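Possible transcriptional regulatory arsR-family protein (Mycobacterium bovis, PDB 3GW2) probably binds DNA as a winged helix-turn-helix transcriptional regulator of the arsR family, within a network that coordinates tolerance to the antitubercular drug bedaquiline. Local coordinates at residues R27-D32 and T46-N51; R39-I44 and T75-R80. All coordinates share one frame; numbering follows the deposited sequence. Where two conformers were deposited one is given.

Interaction 1: R27-D32 and T46-N51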
ATOM      1  N   ARG A  27       3.144   9.442  -7.895  1.00 39.85           N
ATOM      2  CA  ARG A  27       1.867   8.834  -8.296  1.00 39.62           C
ATOM      3  C   ARG A  27       0.716   9.116  -7.307  1.00 39.60           C
ATOM      4  O   ARG A  27      -0.461   9.225  -7.703  1.00 40.26           O
ATOM      5  CB  ARG A  27       2.084   7.331  -8.508  1.00 40.34           C
ATOM      6  CG  ARG A  27       0.846   6.500  -8.748  1.00 39.61           C
ATOM      7  CD  ARG A  27       1.179   5.274  -9.580  1.00 40.81           C
ATOM      8  NE  ARG A  27       1.879   4.236  -8.830  1.00 43.15           N
ATOM      9  CZ  ARG A  27       3.030   3.672  -9.192  1.00 44.45           C
ATOM     10  NH1 ARG A  27       3.646   4.032 -10.306  1.00 44.15           N
ATOM     11  NH2 ARG A  27       3.568   2.724  -8.434  1.00 45.97           N
ATOM     12  N   LEU A  28       1.045   9.261  -6.024  1.00 38.39           N
ATOM     13  CA  LEU A  28       0.042   9.577  -4.998  1.00 37.31           C
ATOM     14  C   LEU A  28      -0.581  10.986  -5.138  1.00 36.49           C
ATOM     15  O   LEU A  28      -1.691  11.246  -4.648  1.00 35.53           O
ATOM     16  CB  LEU A  28       0.655   9.405  -3.611  1.00 37.80           C
ATOM     17  CG  LEU A  28       0.647   8.008  -2.952  1.00 38.88           C
ATOM     18  CD1 LEU A  28       0.588   6.886  -3.958  1.00 40.96           C
ATOM     19  CD2 LEU A  28       1.854   7.862  -2.072  1.00 38.57           C
ATOM     20  N   GLN A  29       0.146  11.891  -5.786  1.00 35.32           N
ATOM     21  CA  GLN A  29      -0.380  13.220  -6.122  1.00 35.44           C
ATOM     22  C   GLN A  29      -1.644  13.109  -6.959  1.00 34.71           C
ATOM     23  O   GLN A  29      -2.597  13.848  -6.748  1.00 34.76           O
ATOM     24  CB  GLN A  29       0.667  14.054  -6.862  1.00 35.13           C
ATOM     25  CG  GLN A  29       1.899  14.345  -6.023  1.00 36.61           C
ATOM     26  CD  GLN A  29       2.943  15.156  -6.760  1.00 38.49           C
ATOM     27  OE1 GLN A  29       4.121  15.138  -6.399  1.00 41.68           O
ATOM     28  NE2 GLN A  29       2.520  15.879  -7.785  1.00 37.32           N
ATOM     29  N   ILE A  30      -1.656  12.156  -7.884  1.00 34.74           N
ATOM     30  CA  ILE A  30      -2.846  11.874  -8.687  1.00 35.03           C
ATOM     31  C   ILE A  30      -4.053  11.594  -7.812  1.00 35.85           C
ATOM     32  O   ILE A  30      -5.144  12.102  -8.067  1.00 36.14           O
ATOM     33  CB  ILE A  30      -2.618  10.696  -9.666  1.00 35.09           C
ATOM     34  CG1 ILE A  30      -1.577  11.085 -10.737  1.00 34.91           C
ATOM     35  CG2 ILE A  30      -3.947  10.292 -10.319  1.00 34.67           C
ATOM     36  CD1 ILE A  30      -1.070   9.921 -11.611  1.00 34.80           C
ATOM     37  N   LEU A  31      -3.852  10.805  -6.760  1.00 36.47           N
ATOM     38  CA  LEU A  31      -4.944  10.456  -5.845  1.00 37.29           C
ATOM     39  C   LEU A  31      -5.489  11.672  -5.116  1.00 37.85           C
ATOM     40  O   LEU A  31      -6.705  11.846  -5.022  1.00 38.64           O
ATOM     41  CB  LEU A  31      -4.511   9.343  -4.873  1.00 37.04           C
ATOM     42  CG  LEU A  31      -4.317   7.961  -5.499  1.00 36.16           C
ATOM     43  CD1 LEU A  31      -3.856   6.960  -4.446  1.00 37.88           C
ATOM     44  CD2 LEU A  31      -5.603   7.467  -6.162  1.00 34.13           C
ATOM     45  N   ASP A  32      -4.598  12.541  -4.635  1.00 39.12           N
ATOM     46  CA  ASP A  32      -5.020  13.805  -4.012  1.00 40.47           C
ATOM     47  C   ASP A  32      -5.784  14.680  -4.980  1.00 40.68           C
ATOM     48  O   ASP A  32      -6.766  15.324  -4.607  1.00 41.18           O
ATOM     49  CB  ASP A  32      -3.824  14.576  -3.452  1.00 41.11           C
ATOM     50  CG  ASP A  32      -3.710  14.451  -1.948  1.00 43.17           C
ATOM     51  OD1 ASP A  32      -4.692  14.759  -1.233  1.00 45.74           O
ATOM     52  OD2 ASP A  32      -2.639  14.044  -1.464  1.00 47.06           O
ATOM     53  N   THR A  46      -1.132  17.694 -16.685  1.00 27.98           N
ATOM     54  CA  THR A  46      -0.833  19.114 -16.532  1.00 27.31           C
ATOM     55  C   THR A  46      -0.768  19.547 -15.059  1.00 27.35           C
ATOM     56  O   THR A  46       0.154  20.272 -14.656  1.00 26.37           O
ATOM     57  CB  THR A  46      -1.869  19.948 -17.281  1.00 27.23           C
ATOM     58  OG1 THR A  46      -1.824  19.597 -18.675  1.00 26.60           O
ATOM     59  CG2 THR A  46      -1.580  21.453 -17.137  1.00 27.88           C
ATOM     60  N   ALA A  47      -1.734  19.088 -14.260  1.00 26.90           N
ATOM     61  CA  ALA A  47      -1.783  19.429 -12.841  1.00 27.64           C
ATOM     62  C   ALA A  47      -0.585  18.880 -12.072  1.00 27.72           C
ATOM     63  O   ALA A  47      -0.104  19.514 -11.139  1.00 28.07           O
ATOM     64  CB  ALA A  47      -3.097  18.939 -12.202  1.00 26.99           C
ATOM     65  N   THR A  48      -0.104  17.708 -12.447  1.00 28.27           N
ATOM     66  CA  THR A  48       0.985  17.088 -11.695  1.00 29.30           C
ATOM     67  C   THR A  48       2.353  17.331 -12.336  1.00 30.20           C
ATOM     68  O   THR A  48       3.367  16.866 -11.823  1.00 30.86           O
ATOM     69  CB  THR A  48       0.791  15.580 -11.585  1.00 29.86           C
ATOM     70  OG1 THR A  48       0.767  15.031 -12.909  1.00 30.14           O
ATOM     71  CG2 THR A  48      -0.498  15.271 -10.849  1.00 28.89           C
ATOM     72  N   GLY A  49       2.377  18.063 -13.447  1.00 30.26           N
ATOM     73  CA  GLY A  49       3.618  18.316 -14.171  1.00 30.81           C
ATOM     74  C   GLY A  49       4.216  17.071 -14.831  1.00 31.47           C
ATOM     75  O   GLY A  49       5.409  17.041 -15.081  1.00 30.54           O
HETATM   76  N   MSE A  50       3.391  16.061 -15.125  1.00 31.45           N
HETATM   77  CA  MSE A  50       3.872  14.834 -15.767  1.00 34.38           C
HETATM   78  C   MSE A  50       3.636  14.926 -17.259  1.00 32.69           C
HETATM   79  O   MSE A  50       2.610  15.436 -17.676  1.00 32.47           O
HETATM   80  CB  MSE A  50       3.138  13.585 -15.255  1.00 33.73           C
HETATM   81  CG  MSE A  50       3.369  13.229 -13.793  1.00 34.78           C
HETATM   82 SE   MSE A  50       2.105  11.808 -13.297  1.00 44.93          SE
HETATM   83  CE  MSE A  50       2.248  11.973 -11.335  1.00 38.76           C
ATOM     84  N   ASN A  51       4.571  14.423 -18.061  1.00 31.93           N
ATOM     85  CA  ASN A  51       4.283  14.247 -19.479  1.00 32.08           C
ATOM     86  C   ASN A  51       3.152  13.209 -19.628  1.00 31.78           C
ATOM     87  O   ASN A  51       2.896  12.424 -18.699  1.00 30.59           O
ATOM     88  CB  ASN A  51       5.535  13.820 -20.247  1.00 31.42           C
ATOM     89  CG  ASN A  51       6.041  12.447 -19.822  1.00 31.92           C
ATOM     90  OD1 ASN A  51       5.677  11.443 -20.418  1.00 31.85           O
ATOM     91  ND2 ASN A  51       6.877  12.402 -18.790  1.00 29.94           N
TER
HETATM   92  O   HOH W   1       4.388  15.972  -9.600  1.00 40.99           O
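In the helix-turn-helix of this arsR-type domain, the turn that leads out of helix 41-48 packs against helix 27-34 through Met50 on one side and Ile30 on the other. Met50 is present as selenomethionine. Its chain is extended beyond CG and reaches across to the neighbouring helix, where the terminal CE touches both CD1 and CG1 of Ile30, at 3.9 and 4.0 Å, while the selenium atom SE reaches Ile30 CD1 at 4.1 Å. The two side chains cross at about a right angle. Ile30 turns CG1 away from its own carbonyl carbon (chi1 -67°), which carries CD1 to this meeting point although the CB bond does not aim there.

Nearer the surface, Thr48 approaches Gln29, whose NE2 stands 4.2 Å from Thr48 CB. A water joins them more firmly: it accepts from Gln29 NE2 at 2.6 Å and donates to Thr48 O, also at 2.6 Å. That carbonyl receives a second bond from Arg26, while Thr48 OG1 is turned back to Ile44 O within its own helix. Gly49, with positive phi (68°), ends the helix in a Schellman motif, and the chain then brings Met50 inward. Leu62 of helix 52-64 also touches Ile30.

The chemistry is thus divided by depth: a buried contact of selenomethionine methyl with isoleucine methyl and methylene, made by van der Waals packing, and a partly exposed polar bridge in which water, rather than a direct bond, links an amide to the carbonyl at a helix end.

Interaction 2: R39-I44 and T75-R80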
ATOM      1  N   ARG A  39     -11.130  13.484 -13.297  1.00 36.44           N
ATOM      2  CA  ARG A  39     -10.455  14.388 -14.241  1.00 35.72           C
ATOM      3  C   ARG A  39      -9.935  13.634 -15.460  1.00 34.48           C
ATOM      4  O   ARG A  39      -9.699  12.427 -15.394  1.00 33.66           O
ATOM      5  CB  ARG A  39      -9.347  15.208 -13.538  1.00 36.23           C
ATOM      6  CG  ARG A  39      -9.823  15.860 -12.201  1.00 38.73           C
ATOM      7  CD  ARG A  39      -9.378  17.311 -11.939  1.00 42.18           C
ATOM      8  NE  ARG A  39      -9.419  18.176 -13.117  1.00 45.13           N
ATOM      9  CZ  ARG A  39      -8.943  19.425 -13.153  1.00 46.34           C
ATOM     10  NH1 ARG A  39      -8.388  19.961 -12.077  1.00 47.22           N
ATOM     11  NH2 ARG A  39      -9.020  20.141 -14.267  1.00 46.12           N
ATOM     12  N   ALA A  40      -9.794  14.348 -16.578  1.00 33.31           N
ATOM     13  CA  ALA A  40      -9.217  13.796 -17.806  1.00 32.65           C
ATOM     14  C   ALA A  40      -7.712  13.597 -17.642  1.00 32.52           C
ATOM     15  O   ALA A  40      -7.073  14.318 -16.891  1.00 32.54           O
ATOM     16  CB  ALA A  40      -9.505  14.714 -19.014  1.00 32.28           C
ATOM     17  N   VAL A  41      -7.156  12.628 -18.364  1.00 32.43           N
ATOM     18  CA  VAL A  41      -5.716  12.344 -18.354  1.00 32.45           C
ATOM     19  C   VAL A  41      -4.887  13.620 -18.609  1.00 32.56           C
ATOM     20  O   VAL A  41      -3.899  13.886 -17.896  1.00 30.94           O
ATOM     21  CB  VAL A  41      -5.355  11.274 -19.427  1.00 32.36           C
ATOM     22  CG1 VAL A  41      -3.850  11.005 -19.468  1.00 33.26           C
ATOM     23  CG2 VAL A  41      -6.128   9.989 -19.167  1.00 33.23           C
ATOM     24  N   GLU A  42      -5.293  14.383 -19.632  1.00 32.25           N
ATOM     25  CA  GLU A  42      -4.603  15.616 -20.031  1.00 34.06           C
ATOM     26  C   GLU A  42      -4.501  16.560 -18.836  1.00 32.38           C
ATOM     27  O   GLU A  42      -3.425  17.101 -18.531  1.00 31.60           O
ATOM     28  CB  GLU A  42      -5.371  16.307 -21.174  1.00 33.79           C
ATOM     29  CG  GLU A  42      -4.495  16.788 -22.315  1.00 38.11           C
ATOM     30  CD  GLU A  42      -5.172  17.854 -23.197  1.00 39.52           C
ATOM     31  OE1 GLU A  42      -6.351  17.662 -23.609  1.00 44.62           O
ATOM     32  OE2 GLU A  42      -4.518  18.894 -23.477  1.00 46.09           O
ATOM     33  N   ALA A  43      -5.633  16.742 -18.150  1.00 32.07           N
ATOM     34  CA  ALA A  43      -5.698  17.624 -16.980  1.00 31.16           C
ATOM     35  C   ALA A  43      -4.824  17.120 -15.823  1.00 30.57           C
ATOM     36  O   ALA A  43      -4.133  17.910 -15.166  1.00 29.53           O
ATOM     37  CB  ALA A  43      -7.159  17.825 -16.531  1.00 31.72           C
ATOM     38  N   ILE A  44      -4.850  15.811 -15.587  1.00 30.08           N
ATOM     39  CA  ILE A  44      -4.059  15.167 -14.531  1.00 30.19           C
ATOM     40  C   ILE A  44      -2.552  15.320 -14.812  1.00 29.98           C
ATOM     41  O   ILE A  44      -1.756  15.596 -13.904  1.00 30.34           O
ATOM     42  CB  ILE A  44      -4.418  13.653 -14.404  1.00 30.45           C
ATOM     43  CG1 ILE A  44      -5.860  13.478 -13.904  1.00 30.70           C
ATOM     44  CG2 ILE A  44      -3.455  12.919 -13.471  1.00 30.65           C
ATOM     45  CD1 ILE A  44      -6.450  12.104 -14.186  1.00 29.89           C
ATOM     46  N   THR A  75     -12.216  11.477 -27.657  1.00 45.93           N
ATOM     47  CA  THR A  75     -10.765  11.289 -27.733  1.00 45.88           C
ATOM     48  C   THR A  75     -10.091  11.389 -26.348  1.00 45.50           C
ATOM     49  O   THR A  75      -8.859  11.345 -26.232  1.00 45.65           O
ATOM     50  CB  THR A  75     -10.139  12.290 -28.745  1.00 46.17           C
ATOM     51  OG1 THR A  75      -8.708  12.223 -28.683  1.00 47.34           O
ATOM     52  CG2 THR A  75     -10.602  13.724 -28.459  1.00 46.52           C
ATOM     53  N   ARG A  76     -10.914  11.497 -25.303  1.00 44.72           N
ATOM     54  CA  ARG A  76     -10.433  11.687 -23.929  1.00 43.61           C
ATOM     55  C   ARG A  76     -10.731  10.484 -23.064  1.00 42.53           C
ATOM     56  O   ARG A  76     -11.599   9.673 -23.392  1.00 42.68           O
ATOM     57  CB  ARG A  76     -11.075  12.923 -23.301  1.00 43.93           C
ATOM     58  CG  ARG A  76     -11.059  14.122 -24.218  1.00 45.41           C
ATOM     59  CD  ARG A  76     -10.978  15.433 -23.466  1.00 49.44           C
ATOM     60  NE  ARG A  76     -10.483  16.488 -24.350  1.00 53.01           N
ATOM     61  CZ  ARG A  76      -9.196  16.663 -24.653  1.00 55.44           C
ATOM     62  NH1 ARG A  76      -8.265  15.859 -24.136  1.00 55.64           N
ATOM     63  NH2 ARG A  76      -8.836  17.643 -25.476  1.00 55.98           N
ATOM     64  N   GLN A  77     -10.004  10.387 -21.953  1.00 40.78           N
ATOM     65  CA  GLN A  77     -10.198   9.355 -20.963  1.00 39.44           C
ATOM     66  C   GLN A  77     -10.295  10.047 -19.596  1.00 37.93           C
ATOM     67  O   GLN A  77      -9.467  10.906 -19.257  1.00 38.31           O
ATOM     68  CB  GLN A  77      -8.997   8.418 -20.995  1.00 39.44           C
ATOM     69  CG  GLN A  77      -9.320   6.946 -21.034  1.00 40.38           C
ATOM     70  CD  GLN A  77      -8.078   6.083 -20.903  1.00 40.87           C
ATOM     71  OE1 GLN A  77      -6.947   6.584 -20.918  1.00 43.22           O
ATOM     72  NE2 GLN A  77      -8.280   4.781 -20.762  1.00 42.66           N
ATOM     73  N   TYR A  78     -11.311   9.693 -18.825  1.00 35.87           N
ATOM     74  CA  TYR A  78     -11.537  10.288 -17.512  1.00 34.46           C
ATOM     75  C   TYR A  78     -11.309   9.248 -16.423  1.00 33.05           C
ATOM     76  O   TYR A  78     -11.845   8.140 -16.481  1.00 32.89           O
ATOM     77  CB  TYR A  78     -12.954  10.876 -17.413  1.00 34.33           C
ATOM     78  CG  TYR A  78     -13.193  12.033 -18.358  1.00 35.12           C
ATOM     79  CD1 TYR A  78     -13.016  13.352 -17.939  1.00 35.10           C
ATOM     80  CD2 TYR A  78     -13.589  11.811 -19.682  1.00 35.49           C
ATOM     81  CE1 TYR A  78     -13.228  14.427 -18.816  1.00 35.20           C
ATOM     82  CE2 TYR A  78     -13.801  12.877 -20.566  1.00 35.47           C
ATOM     83  CZ  TYR A  78     -13.612  14.181 -20.127  1.00 34.92           C
ATOM     84  OH  TYR A  78     -13.819  15.236 -20.997  1.00 36.71           O
ATOM     85  N   TYR A  79     -10.512   9.613 -15.430  1.00 31.75           N
ATOM     86  CA  TYR A  79     -10.197   8.714 -14.318  1.00 31.18           C
ATOM     87  C   TYR A  79     -10.800   9.247 -13.033  1.00 30.65           C
ATOM     88  O   TYR A  79     -10.869  10.464 -12.838  1.00 30.23           O
ATOM     89  CB  TYR A  79      -8.681   8.601 -14.129  1.00 31.25           C
ATOM     90  CG  TYR A  79      -8.008   7.603 -15.035  1.00 31.14           C
ATOM     91  CD1 TYR A  79      -7.707   6.323 -14.571  1.00 31.81           C
ATOM     92  CD2 TYR A  79      -7.681   7.930 -16.354  1.00 30.97           C
ATOM     93  CE1 TYR A  79      -7.085   5.383 -15.386  1.00 31.88           C
ATOM     94  CE2 TYR A  79      -7.044   6.995 -17.187  1.00 32.51           C
ATOM     95  CZ  TYR A  79      -6.753   5.724 -16.685  1.00 32.95           C
ATOM     96  OH  TYR A  79      -6.124   4.784 -17.466  1.00 33.92           O
ATOM     97  N   ARG A  80     -11.230   8.341 -12.167  0.50 29.49           N
ATOM     98  CA  ARG A  80     -11.653   8.712 -10.834  0.50 29.29           C
ATOM     99  C   ARG A  80     -11.302   7.647  -9.819  0.50 29.68           C
ATOM    100  O   ARG A  80     -11.104   6.480 -10.144  0.50 28.19           O
ATOM    101  CB  ARG A  80     -13.156   8.999 -10.756  0.50 28.66           C
ATOM    102  CG  ARG A  80     -14.040   8.220 -11.698  0.50 28.43           C
ATOM    103  CD  ARG A  80     -14.102   6.748 -11.429  0.50 26.84           C
ATOM    104  NE  ARG A  80     -15.470   6.203 -11.471  0.50 27.77           N
ATOM    105  CZ  ARG A  80     -16.122   5.825 -12.570  0.50 28.31           C
ATOM    106  NH1 ARG A  80     -15.593   5.960 -13.781  0.50 27.81           N
ATOM    107  NH2 ARG A  80     -17.340   5.323 -12.456  0.50 31.35           N
TER
HETATM  108  O   HOH W   2      -7.631  13.403 -21.843  1.00 23.41           O
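Tyr79, Val41 and Ala40 lose the most surface where the start of the helix-turn-helix meets the beta wing, the antiparallel hairpin of strands 68-73 and 76-81 characteristic of winged-helix domains. Strand 39-40 adds a short third strand beside 76-81. Arg39 and Tyr79 form an antiparallel hydrogen-bonded pair: Tyr79 N gives a nearly straight bond to Arg39 O (2.9 Å, 169° at the hydrogen), and Arg39 N returns one to Tyr79 O at 3.1 Å. The next pair, Ala40 with Tyr78, is non-hydrogen-bonded and close, its CA atoms only 4.2 Å apart; the methyl CB of Ala40 rests 3.7 Å from Tyr78 CE1 on the same face of the sheet.

Ala40 is also the N-cap residue of helix 41-48, so strand pairing passes directly into a helix. Val41 N, in the first turn, bonds to Gln77 O, tying the helix start to the wing strand. The valine places CG2 anti to its carbonyl carbon, and this methyl lies at the edge of the Tyr79 ring, near its plane, 3.7 Å from CE2. Val41 and Tyr79 run side by side, pointing the same way. Ile44, one turn further on, crosses Tyr79 at about a right angle and meets its CB through CD1. Leu59 of helix 52-64 touches all three.

Toward the exposed end, Glu42 and Arg76 form a salt bridge with carboxylate and guanidinium planes 28° apart; Glu42 OE1 is 2.7 Å from Arg76 NH1, and the N-H...O angle of 118° makes this a weak hydrogen bond within the salt bridge.

Overall arrangement
Helix 41-48 is the element common to both contacts: its first turn is tied to the wing strand in interaction 2, and its last turn and the following bend lean on helix 27-34 in interaction 1. The two centres lie about 12 Å apart, and the contacts meet directly where Ile30 CG1 packs 3.8 Å from Ile44 CG2. Their segments alternate along the chain, so neither contact is nested within the other. Both contacts use parts of the DNA-binding helix-turn-helix, residues 41-64. Helix 27-34 also packs on the second subunit through Leu28, Gln29 and Asp32, which brings interaction 1 next to the dimer interface.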